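Local coordinates for protein Exo-arabinanase (Penicillium chrysogenum, PDB 3A72) that hydrolyses alpha-1,5-linked L-arabinan, probably from the chain ends, and binds arabinobiose in its pocket, at residues R80-L85 and P148-F153; Y164-R169 and G206-T211; G175-H180 and V192-T197. All coordinates share one frame; numbering follows the deposited sequence.

Contact 1 of 3, residues R80-L85 and P148-F153; sequences RYQPFL and PVWEPF. With AHR (alpha-L-arabinofuranose), chain B; AHR (alpha-L-arabinofuranose), chain C.
Gln82 OE1 is gripped by two donors: Glu151 N at 2.9 Å, and a water that also bonds Val149 O. The Glu151 N-H arrives from above the carbonyl plane and is bent (136°). Six four-stranded antiparallel sheets make this a six-bladed beta-propeller. Strands 82-87 and 149-157 are edge strands of consecutive blades, running in nearly the same direction, and side chains and waters bridge them. A bend at chi2 (138°) sets the Gln82 amide between Glu151 and the sugar, so that NE2 can give an almost straight bond (170°) to O5 of the chain C arabinofuranose, 2.9 Å away. That sugar's C5 sits 3.7 Å above the plane of the Tyr81 ring, over its centre.

The Trp150 indole is held between C5 of the chain B arabinofuranose, 3.6 Å above one face, and Pro148 CB on the opposite face; Gln82 OE1 lies in plane at its edge. Glu151 OE1 is bonded to Ser166 and lies 2.9 Å from O2 of the chain B sugar, while OE2 lies 3.1 Å from C1 of that sugar. Deeper in, Phe84 and Phe153 meet obliquely, and Phe153 CA sits 4.2 Å from the Phe84 ring centroid, almost on the normal.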
loop_
_atom_site.group_PDB
_atom_site.type_symbol
_atom_site.label_atom_id
_atom_site.label_comp_id
_atom_site.label_asym_id
_atom_site.label_seq_id
_atom_site.Cartn_x
_atom_site.Cartn_y
_atom_site.Cartn_z
ATOM N N ARG A 80 -9.903 -0.243 -10.924
ATOM C CA ARG A 80 -9.464 -1.597 -11.193
ATOM C C ARG A 80 -8.295 -2.092 -10.385
ATOM O O ARG A 80 -8.304 -3.224 -9.887
ATOM C CB ARG A 80 -9.154 -1.733 -12.706
ATOM C CG ARG A 80 -8.932 -3.174 -13.162
ATOM C CD ARG A 80 -8.729 -3.271 -14.706
ATOM N NE ARG A 80 -9.825 -2.601 -15.409
ATOM C CZ ARG A 80 -11.014 -3.086 -15.644
ATOM N NH1 ARG A 80 -11.287 -4.377 -15.374
ATOM N NH2 ARG A 80 -11.946 -2.320 -16.184
ATOM N N TYR A 81 -7.239 -1.268 -10.300
ATOM C CA TYR A 81 -5.986 -1.663 -9.676
ATOM C C TYR A 81 -5.607 -0.704 -8.513
ATOM O O TYR A 81 -5.820 0.508 -8.584
ATOM C CB TYR A 81 -4.821 -1.654 -10.631
ATOM C CG TYR A 81 -4.725 -2.787 -11.638
ATOM C CD1 TYR A 81 -5.547 -3.922 -11.601
ATOM C CD2 TYR A 81 -3.756 -2.712 -12.653
ATOM C CE1 TYR A 81 -5.406 -4.937 -12.558
ATOM C CE2 TYR A 81 -3.619 -3.692 -13.584
ATOM C CZ TYR A 81 -4.458 -4.814 -13.533
ATOM O OH TYR A 81 -4.324 -5.851 -14.458
ATOM N N GLN A 82 -4.996 -1.307 -7.504
ATOM C CA GLN A 82 -4.126 -0.596 -6.571
ATOM C C GLN A 82 -4.821 0.532 -5.795
ATOM O O GLN A 82 -4.388 1.660 -5.772
ATOM C CB GLN A 82 -2.898 -0.071 -7.325
ATOM C CG GLN A 82 -2.100 -1.221 -7.926
ATOM C CD GLN A 82 -1.572 -1.004 -9.324
ATOM O OE1 GLN A 82 -1.392 0.147 -9.772
ATOM N NE2 GLN A 82 -1.275 -2.090 -10.008
ATOM N N PRO A 83 -5.894 0.167 -5.060
ATOM C CA PRO A 83 -6.529 1.152 -4.183
ATOM C C PRO A 83 -5.607 1.505 -3.034
ATOM O O PRO A 83 -4.615 0.829 -2.714
ATOM C CB PRO A 83 -7.764 0.402 -3.661
ATOM C CG PRO A 83 -7.320 -1.040 -3.629
ATOM C CD PRO A 83 -6.464 -1.164 -4.887
ATOM N N PHE A 84 -5.960 2.573 -2.331
ATOM C CA PHE A 84 -5.283 3.004 -1.102
ATOM C C PHE A 84 -6.242 3.868 -0.330
ATOM O O PHE A 84 -6.730 4.878 -0.853
ATOM C CB PHE A 84 -3.981 3.807 -1.392
ATOM C CG PHE A 84 -3.194 3.990 -0.130
ATOM C CD1 PHE A 84 -2.422 2.971 0.345
ATOM C CD2 PHE A 84 -3.275 5.136 0.635
ATOM C CE1 PHE A 84 -1.743 3.029 1.522
ATOM C CE2 PHE A 84 -2.593 5.234 1.828
ATOM C CZ PHE A 84 -1.820 4.198 2.282
ATOM N N LEU A 85 -6.532 3.521 0.928
ATOM C CA LEU A 85 -7.372 4.282 1.837
ATOM C C LEU A 85 -6.534 5.155 2.751
ATOM O O LEU A 85 -5.517 4.685 3.278
ATOM C CB LEU A 85 -8.256 3.370 2.665
ATOM C CG LEU A 85 -9.406 2.723 1.920
ATOM C CD1 LEU A 85 -9.954 1.568 2.754
ATOM C CD2 LEU A 85 -10.511 3.747 1.664
ATOM N N PRO A 148 2.871 2.948 -18.000
ATOM C CA PRO A 148 1.876 3.075 -16.920
ATOM C C PRO A 148 2.411 3.770 -15.665
ATOM O O PRO A 148 3.612 3.867 -15.410
ATOM C CB PRO A 148 1.548 1.602 -16.586
ATOM C CG PRO A 148 2.840 0.862 -16.926
ATOM C CD PRO A 148 3.280 1.551 -18.184
ATOM N N VAL A 149 1.443 4.176 -14.851
ATOM C CA VAL A 149 1.652 4.546 -13.476
ATOM C C VAL A 149 0.923 3.537 -12.590
ATOM O O VAL A 149 -0.062 2.900 -13.020
ATOM C CB VAL A 149 1.174 5.968 -13.172
ATOM C CG1 VAL A 149 1.995 6.975 -13.953
ATOM C CG2 VAL A 149 -0.316 6.152 -13.433
ATOM N N TRP A 150 1.396 3.372 -11.343
ATOM C CA TRP A 150 0.896 2.313 -10.477
ATOM C C TRP A 150 0.981 2.669 -8.998
ATOM O O TRP A 150 1.889 3.400 -8.564
ATOM C CB TRP A 150 1.737 1.116 -10.648
ATOM C CG TRP A 150 2.262 0.557 -11.918
ATOM C CD1 TRP A 150 3.513 0.711 -12.432
ATOM C CD2 TRP A 150 1.577 -0.357 -12.801
ATOM N NE1 TRP A 150 3.596 -0.009 -13.560
ATOM C CE2 TRP A 150 2.469 -0.711 -13.817
ATOM C CE3 TRP A 150 0.292 -0.885 -12.819
ATOM C CZ2 TRP A 150 2.149 -1.603 -14.811
ATOM C CZ3 TRP A 150 -0.032 -1.808 -13.811
ATOM C CH2 TRP A 150 0.907 -2.148 -14.785
ATOM N N GLU A 151 0.152 2.033 -8.182
ATOM C CA GLU A 151 0.483 1.773 -6.760
ATOM C C GLU A 151 0.604 3.044 -5.897
ATOM O O GLU A 151 1.625 3.257 -5.231
ATOM C CB GLU A 151 1.721 0.913 -6.653
ATOM C CG GLU A 151 1.556 -0.473 -7.285
ATOM C CD GLU A 151 2.773 -1.015 -7.959
ATOM O OE1 GLU A 151 3.834 -0.394 -8.051
ATOM O OE2 GLU A 151 2.690 -2.215 -8.486
ATOM N N PRO A 152 -0.432 3.852 -5.806
ATOM C CA PRO A 152 -0.369 5.037 -4.956
ATOM C C PRO A 152 -0.247 4.702 -3.458
ATOM O O PRO A 152 -0.849 3.723 -2.955
ATOM C CB PRO A 152 -1.697 5.755 -5.189
ATOM C CG PRO A 152 -2.636 4.647 -5.613
ATOM C CD PRO A 152 -1.773 3.737 -6.474
ATOM N N PHE A 153 0.481 5.556 -2.768
ATOM C CA PHE A 153 0.590 5.553 -1.311
ATOM C C PHE A 153 0.461 7.007 -0.850
ATOM O O PHE A 153 1.191 7.858 -1.373
ATOM C CB PHE A 153 1.930 4.936 -0.846
ATOM C CG PHE A 153 1.987 4.781 0.666
ATOM C CD1 PHE A 153 1.566 3.602 1.246
ATOM C CD2 PHE A 153 2.395 5.824 1.469
ATOM C CE1 PHE A 153 1.510 3.478 2.621
ATOM C CE2 PHE A 153 2.334 5.705 2.857
ATOM C CZ PHE A 153 1.891 4.554 3.411
HETATM O O5 AHR B . 1.830 -5.236 -11.873
HETATM C C5 AHR B . 2.414 -3.908 -11.670
HETATM C C4 AHR B . 3.840 -4.086 -11.233
HETATM O O4 AHR B . 3.835 -4.641 -9.911
HETATM C C3 AHR B . 4.595 -2.766 -11.126
HETATM O O3 AHR B . 5.208 -2.455 -12.390
HETATM C C2 AHR B . 5.636 -3.076 -10.023
HETATM O O2 AHR B . 5.966 -1.940 -9.226
HETATM C C1 AHR B . 5.007 -4.208 -9.212
HETATM O O1 AHR B . 5.886 -5.370 -9.196
HETATM O O5 AHR C . -2.080 -4.669 -8.900
HETATM C C5 AHR C . -2.391 -5.482 -10.069
HETATM C C4 AHR C . -1.091 -5.968 -10.675
HETATM O O4 AHR C . -0.355 -4.798 -11.171
HETATM C C3 AHR C . -1.322 -6.763 -11.952
HETATM O O3 AHR C . -1.583 -8.154 -11.676
HETATM C C2 AHR C . 0.056 -6.618 -12.630
HETATM O O2 AHR C . -0.013 -6.773 -14.065
HETATM C C1 AHR C . 0.474 -5.187 -12.264
HETATM O O HOH W 1 -2.294 1.415 -12.266
HETATM O O HOH W 2 -1.809 1.373 -4.045
#

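Contact 2 of 3, residues Y164-R169 and G206-T211; sequences YYSDQR and GMPVVT. With AHR (alpha-L-arabinofuranose), chain B.
Tyr164 opens the contact by laying its ring against Val210, at the boundary between two blades of the six-bladed beta-propeller. Strand 160-167 belongs to one blade and strand 204-212 to the next. They run antiparallel, yet no backbone-to-backbone hydrogen bond joins the two segments; side chains, with the Met207 backbone N-H, make the join. Val210 CG2 stands over one face of the Tyr164 ring, 4.1 Å from the centroid and 20° off the normal, which meets the geometry of a CH-pi contact displaced toward the rim. Tyr164 CB packs on Pro208 CG at 4.0 Å, while its hydroxyl bonds Pro245 O.

At Tyr165 the side chain points away, so the backbone does the touching: its N lies 3.9 Å from Pro208 CG. The Tyr165 hydroxyl is bonded to Gln181 and takes a weak bond from Arg169 NH2.

Ser166 carries the polar part. Its OG, anti to the carbonyl carbon (chi1 -52°), accepts a nearly linear bond (176°) from Met207 N, 3.1 Å away. The same OG is bonded to Glu151 OE1, so one hydroxyl ties the backbone of the neighbouring blade to a carboxylate of the sugar pocket. Gly206, with no side chain, lets its CA come within 3.6 Å of O2 of the chain B arabinofuranose, and Met207 SD lies 3.6 Å from C1 of that sugar.

Beyond the strand, Asp167 closes an Asx turn by accepting from Arg169 N. The Arg169 guanidinium returns to the same carboxylate side-on, NH2 to OD2 and NE to OD1, as a salt bridge, with NE 2.8 Å from OD1. Arg169 N and NE reach Asp167 OD1 from opposite faces of the carboxylate plane.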
loop_
_atom_site.group_PDB
_atom_site.type_symbol
_atom_site.label_atom_id
_atom_site.label_comp_id
_atom_site.label_asym_id
_atom_site.label_seq_id
_atom_site.Cartn_x
_atom_site.Cartn_y
_atom_site.Cartn_z
ATOM N N TYR A 164 2.941 9.104 -3.306
ATOM C CA TYR A 164 4.060 8.320 -3.865
ATOM C C TYR A 164 3.485 7.276 -4.790
ATOM O O TYR A 164 2.451 6.677 -4.482
ATOM C CB TYR A 164 4.833 7.633 -2.760
ATOM C CG TYR A 164 5.373 8.507 -1.638
ATOM C CD1 TYR A 164 6.606 9.122 -1.713
ATOM C CD2 TYR A 164 4.603 8.687 -0.465
ATOM C CE1 TYR A 164 7.072 9.904 -0.669
ATOM C CE2 TYR A 164 5.073 9.443 0.574
ATOM C CZ TYR A 164 6.313 10.065 0.481
ATOM O OH TYR A 164 6.745 10.797 1.554
ATOM N N TYR A 165 4.168 6.978 -5.899
ATOM C CA TYR A 165 3.677 5.937 -6.825
ATOM C C TYR A 165 4.827 5.488 -7.688
ATOM O O TYR A 165 5.913 6.065 -7.716
ATOM C CB TYR A 165 2.458 6.406 -7.618
ATOM C CG TYR A 165 2.645 7.640 -8.475
ATOM C CD1 TYR A 165 2.976 7.516 -9.816
ATOM C CD2 TYR A 165 2.482 8.928 -7.974
ATOM C CE1 TYR A 165 3.137 8.637 -10.603
ATOM C CE2 TYR A 165 2.623 10.032 -8.756
ATOM C CZ TYR A 165 2.954 9.894 -10.065
ATOM O OH TYR A 165 3.136 11.020 -10.847
ATOM N N SER A 166 4.594 4.361 -8.393
ATOM C CA SER A 166 5.529 3.810 -9.340
ATOM C C SER A 166 5.246 4.357 -10.742
ATOM O O SER A 166 4.065 4.498 -11.096
ATOM C CB SER A 166 5.464 2.296 -9.363
ATOM O OG SER A 166 5.576 1.746 -8.063
ATOM N N ASP A 167 6.289 4.634 -11.514
ATOM C CA ASP A 167 6.143 5.379 -12.751
ATOM C C ASP A 167 6.962 4.750 -13.847
ATOM O O ASP A 167 8.191 4.612 -13.685
ATOM C CB ASP A 167 6.582 6.816 -12.513
ATOM C CG ASP A 167 6.257 7.794 -13.591
ATOM O OD1 ASP A 167 5.620 7.385 -14.602
ATOM O OD2 ASP A 167 6.587 8.990 -13.437
ATOM N N GLN A 168 6.365 4.394 -14.969
ATOM C CA GLN A 168 7.062 3.939 -16.131
ATOM C C GLN A 168 7.125 4.996 -17.251
ATOM O O GLN A 168 7.627 4.698 -18.349
ATOM C CB GLN A 168 6.451 2.650 -16.692
ATOM C CG GLN A 168 6.673 1.439 -15.766
ATOM C CD GLN A 168 6.294 0.139 -16.397
ATOM O OE1 GLN A 168 6.624 -0.141 -17.625
ATOM N NE2 GLN A 168 5.743 -0.732 -15.699
ATOM N N ARG A 169 6.665 6.219 -17.005
ATOM C CA ARG A 169 6.566 7.175 -18.090
ATOM C C ARG A 169 7.927 7.675 -18.599
ATOM O O ARG A 169 8.020 8.091 -19.754
ATOM C CB ARG A 169 5.675 8.356 -17.704
ATOM C CG ARG A 169 4.237 8.005 -17.561
ATOM C CD ARG A 169 3.348 9.052 -16.922
ATOM N NE ARG A 169 3.862 9.353 -15.589
ATOM C CZ ARG A 169 3.340 10.235 -14.769
ATOM N NH1 ARG A 169 2.215 10.869 -15.018
ATOM N NH2 ARG A 169 4.041 10.473 -13.699
ATOM N N GLY A 206 10.001 -0.503 -7.310
ATOM C CA GLY A 206 8.554 -0.334 -7.308
ATOM C C GLY A 206 7.968 -0.481 -5.933
ATOM O O GLY A 206 8.558 -0.988 -4.982
ATOM N N MET A 207 6.686 -0.083 -5.833
ATOM C CA MET A 207 5.788 -0.382 -4.746
ATOM C C MET A 207 6.177 0.325 -3.455
ATOM O O MET A 207 6.462 -0.283 -2.438
ATOM C CB MET A 207 5.664 -1.889 -4.516
ATOM C CG MET A 207 5.337 -2.637 -5.818
ATOM S SD MET A 207 4.765 -4.343 -5.601
ATOM C CE MET A 207 3.054 -4.040 -5.132
ATOM N N PRO A 208 6.141 1.683 -3.467
ATOM C CA PRO A 208 6.604 2.440 -2.294
ATOM C C PRO A 208 5.599 2.435 -1.174
ATOM O O PRO A 208 4.398 2.718 -1.384
ATOM C CB PRO A 208 6.786 3.857 -2.866
ATOM C CG PRO A 208 5.742 3.941 -3.982
ATOM C CD PRO A 208 5.706 2.553 -4.578
ATOM N N VAL A 209 6.094 2.196 0.050
ATOM C CA VAL A 209 5.270 2.273 1.239
ATOM C C VAL A 209 6.095 3.023 2.297
ATOM O O VAL A 209 7.296 2.759 2.430
ATOM C CB VAL A 209 4.810 0.890 1.723
ATOM C CG1 VAL A 209 4.115 0.956 3.082
ATOM C CG2 VAL A 209 3.920 0.219 0.688
ATOM N N VAL A 210 5.475 3.936 3.050
ATOM C CA VAL A 210 6.223 4.799 3.982
ATOM C C VAL A 210 5.611 4.669 5.360
ATOM O O VAL A 210 4.380 4.620 5.508
ATOM C CB VAL A 210 6.204 6.252 3.510
ATOM C CG1 VAL A 210 7.010 7.141 4.436
ATOM C CG2 VAL A 210 6.739 6.371 2.104
ATOM N N THR A 211 6.444 4.698 6.380
ATOM C CA THR A 211 5.978 4.861 7.763
ATOM C C THR A 211 6.893 5.852 8.472
ATOM O O THR A 211 8.121 5.795 8.362
ATOM C CB THR A 211 5.862 3.510 8.482
ATOM O OG1 THR A 211 5.174 3.704 9.743
ATOM C CG2 THR A 211 7.147 2.828 8.813
HETATM O O5 AHR B . 1.830 -5.236 -11.873
HETATM C C5 AHR B . 2.414 -3.908 -11.670
HETATM C C4 AHR B . 3.840 -4.086 -11.233
HETATM O O4 AHR B . 3.835 -4.641 -9.911
HETATM C C3 AHR B . 4.595 -2.766 -11.126
HETATM O O3 AHR B . 5.208 -2.455 -12.390
HETATM C C2 AHR B . 5.636 -3.076 -10.023
HETATM O O2 AHR B . 5.966 -1.940 -9.226
HETATM C C1 AHR B . 5.007 -4.208 -9.212
HETATM O O1 AHR B . 5.886 -5.370 -9.196
#

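Contact 3 of 3, residues G175-H180 and V192-T197; sequences GQTMVH and VVEDVT. With AHR (alpha-L-arabinofuranose), chain B.
Backbone pairing dominates between Met178, His180 and strand 193-196, the second arm of a beta hairpin. Met178 and Val196 form a hydrogen-bonded antiparallel pair, with Met178 N 3.1 Å from Val196 O. Met178 O accepts twice, from Val196 N at 3.0 Å and from Asp195 N at 2.9 Å; these two donors facing one residue define a classic beta bulge, and the register shifts by one. His180 and Val193 then resume as a hydrogen-bonded pair, Val193 N lying 2.9 Å from His180 O.

Polar side chains add one bond: Thr177 OG1 donates to the syn lone pair of Glu194 OE1 at 3.0 Å. A water donates to Asp195 OD2 at 2.7 Å and, weakly, to Val179 O.

Among apolar contacts, Met178 curls at chi3 (-60°), bringing CE to 3.5 Å from Val196 CB. Val193 CB covers a face of the His180 imidazole, 3.8 Å from its centroid, as a CH-pi contact; His180 NE2 bonds Glu246 O. Val179 packs on Val192.

Strand 193-196 is the outermost of its propeller blade. Strand 177-183 lies between it and strand 160-167, while Met178 and Val196 meet the next blade at Pro205 and Tyr220.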
loop_
_atom_site.group_PDB
_atom_site.type_symbol
_atom_site.label_atom_id
_atom_site.label_comp_id
_atom_site.label_asym_id
_atom_site.label_seq_id
_atom_site.Cartn_x
_atom_site.Cartn_y
_atom_site.Cartn_z
ATOM N N GLY A 175 13.433 1.405 -16.837
ATOM C CA GLY A 175 12.338 0.484 -16.908
ATOM C C GLY A 175 11.170 0.954 -16.060
ATOM O O GLY A 175 10.002 0.918 -16.477
ATOM N N GLN A 176 11.461 1.337 -14.810
ATOM C CA GLN A 176 10.491 1.905 -13.881
ATOM C C GLN A 176 11.252 2.766 -12.885
ATOM O O GLN A 176 12.394 2.452 -12.549
ATOM C CB GLN A 176 9.641 0.839 -13.207
ATOM C CG GLN A 176 8.479 1.379 -12.383
ATOM C CD GLN A 176 7.599 0.274 -11.856
ATOM O OE1 GLN A 176 7.948 -0.316 -10.758
ATOM N NE2 GLN A 176 6.560 -0.030 -12.495
ATOM N N THR A 177 10.592 3.786 -12.362
ATOM C CA THR A 177 11.060 4.585 -11.233
ATOM C C THR A 177 9.991 4.650 -10.189
ATOM O O THR A 177 8.850 4.197 -10.393
ATOM C CB THR A 177 11.451 6.016 -11.667
ATOM O OG1 THR A 177 10.249 6.687 -12.005
ATOM C CG2 THR A 177 12.446 5.974 -12.819
ATOM N N MET A 178 10.285 5.281 -9.040
ATOM C CA MET A 178 9.227 5.702 -8.134
ATOM C C MET A 178 9.355 7.215 -7.928
ATOM O O MET A 178 10.478 7.778 -7.904
ATOM C CB MET A 178 9.268 4.991 -6.802
ATOM C CG MET A 178 9.008 3.486 -6.972
ATOM S SD MET A 178 9.231 2.533 -5.458
ATOM C CE MET A 178 10.943 2.899 -5.149
ATOM N N VAL A 179 8.238 7.854 -7.812
ATOM C CA VAL A 179 8.061 9.308 -7.830
ATOM C C VAL A 179 7.045 9.726 -6.806
ATOM O O VAL A 179 6.329 8.898 -6.199
ATOM C CB VAL A 179 7.621 9.774 -9.243
ATOM C CG1 VAL A 179 8.571 9.278 -10.319
ATOM C CG2 VAL A 179 6.215 9.352 -9.533
ATOM N N HIS A 180 6.860 11.043 -6.679
ATOM C CA HIS A 180 5.706 11.545 -5.963
ATOM C C HIS A 180 5.244 12.870 -6.575
ATOM O O HIS A 180 5.986 13.545 -7.295
ATOM C CB HIS A 180 5.922 11.729 -4.416
ATOM C CG HIS A 180 6.893 12.807 -4.106
ATOM N ND1 HIS A 180 6.731 14.143 -3.945
ATOM C CD2 HIS A 180 8.199 12.562 -3.879
ATOM C CE1 HIS A 180 7.951 14.690 -3.646
ATOM N NE2 HIS A 180 8.852 13.707 -3.609
ATOM N N VAL A 192 5.876 16.138 -11.065
ATOM C CA VAL A 192 6.450 14.855 -10.708
ATOM C C VAL A 192 7.866 15.030 -10.185
ATOM O O VAL A 192 8.721 15.618 -10.856
ATOM C CB VAL A 192 6.427 13.892 -11.946
ATOM C CG1 VAL A 192 7.069 12.573 -11.599
ATOM C CG2 VAL A 192 4.970 13.743 -12.394
ATOM N N VAL A 193 8.159 14.475 -9.037
ATOM C CA VAL A 193 9.482 14.449 -8.400
ATOM C C VAL A 193 9.991 13.029 -8.412
ATOM O O VAL A 193 9.339 12.135 -7.879
ATOM C CB VAL A 193 9.413 15.010 -6.972
ATOM C CG1 VAL A 193 10.776 14.934 -6.308
ATOM C CG2 VAL A 193 8.923 16.428 -7.002
ATOM N N GLU A 194 11.159 12.801 -9.020
ATOM C CA GLU A 194 11.760 11.468 -9.005
ATOM C C GLU A 194 12.357 11.154 -7.649
ATOM O O GLU A 194 13.164 11.919 -7.122
ATOM C CB GLU A 194 12.844 11.374 -10.080
ATOM C CG GLU A 194 12.326 11.648 -11.465
ATOM C CD GLU A 194 11.549 10.511 -12.019
ATOM O OE1 GLU A 194 11.585 9.338 -11.622
ATOM O OE2 GLU A 194 10.901 10.777 -13.072
ATOM N N ASP A 195 11.964 10.065 -7.063
ATOM C CA ASP A 195 12.455 9.639 -5.755
ATOM C C ASP A 195 13.509 8.531 -5.860
ATOM O O ASP A 195 14.546 8.616 -5.205
ATOM C CB ASP A 195 11.262 9.190 -4.907
ATOM C CG ASP A 195 10.426 10.321 -4.429
ATOM O OD1 ASP A 195 10.942 11.459 -4.274
ATOM O OD2 ASP A 195 9.203 10.071 -4.156
ATOM N N VAL A 196 13.190 7.487 -6.627
ATOM C CA VAL A 196 14.077 6.351 -6.735
ATOM C C VAL A 196 14.279 6.046 -8.230
ATOM O O VAL A 196 13.321 5.657 -8.925
ATOM C CB VAL A 196 13.581 5.118 -5.977
ATOM C CG1 VAL A 196 14.538 3.950 -6.212
ATOM C CG2 VAL A 196 13.426 5.414 -4.498
ATOM N N THR A 197 15.500 6.254 -8.699
ATOM C CA THR A 197 15.937 5.923 -10.039
ATOM C C THR A 197 17.269 5.206 -9.955
ATOM O O THR A 197 18.065 5.478 -9.043
ATOM C CB THR A 197 16.079 7.151 -10.949
ATOM O OG1 THR A 197 17.199 7.892 -10.562
ATOM C CG2 THR A 197 14.861 8.078 -10.887
HETATM O O5 AHR B . 1.830 -5.236 -11.873
HETATM C C5 AHR B . 2.414 -3.908 -11.670
HETATM C C4 AHR B . 3.840 -4.086 -11.233
HETATM O O4 AHR B . 3.835 -4.641 -9.911
HETATM C C3 AHR B . 4.595 -2.766 -11.126
HETATM O O3 AHR B . 5.208 -2.455 -12.390
HETATM C C2 AHR B . 5.636 -3.076 -10.023
HETATM O O2 AHR B . 5.966 -1.940 -9.226
HETATM C C1 AHR B . 5.007 -4.208 -9.212
HETATM O O1 AHR B . 5.886 -5.370 -9.196
HETATM O O HOH W 3 8.164 7.621 -4.423
#

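All three contacts centre on the blade built from strands 149-157, 160-167, 177-183 and 193-196. Contact 1 joins its first strand to the preceding blade, contact 2 its second strand to the following blade, and contact 3 closes its outer hairpin. Centres of contacts 1 and 2 lie about 9 Å apart, those of contacts 2 and 3 about 7 Å, and those of contacts 1 and 3 about 15 Å. Along the chain, contact 1 closes before the others open, and contact 3 is nested inside the loop closed by contact 2. All three reach the chain B arabinofuranose, and contact 1 also reaches the chain C sugar through Tyr81 and Gln82, so the pocket as a whole draws on the blade and both neighbours.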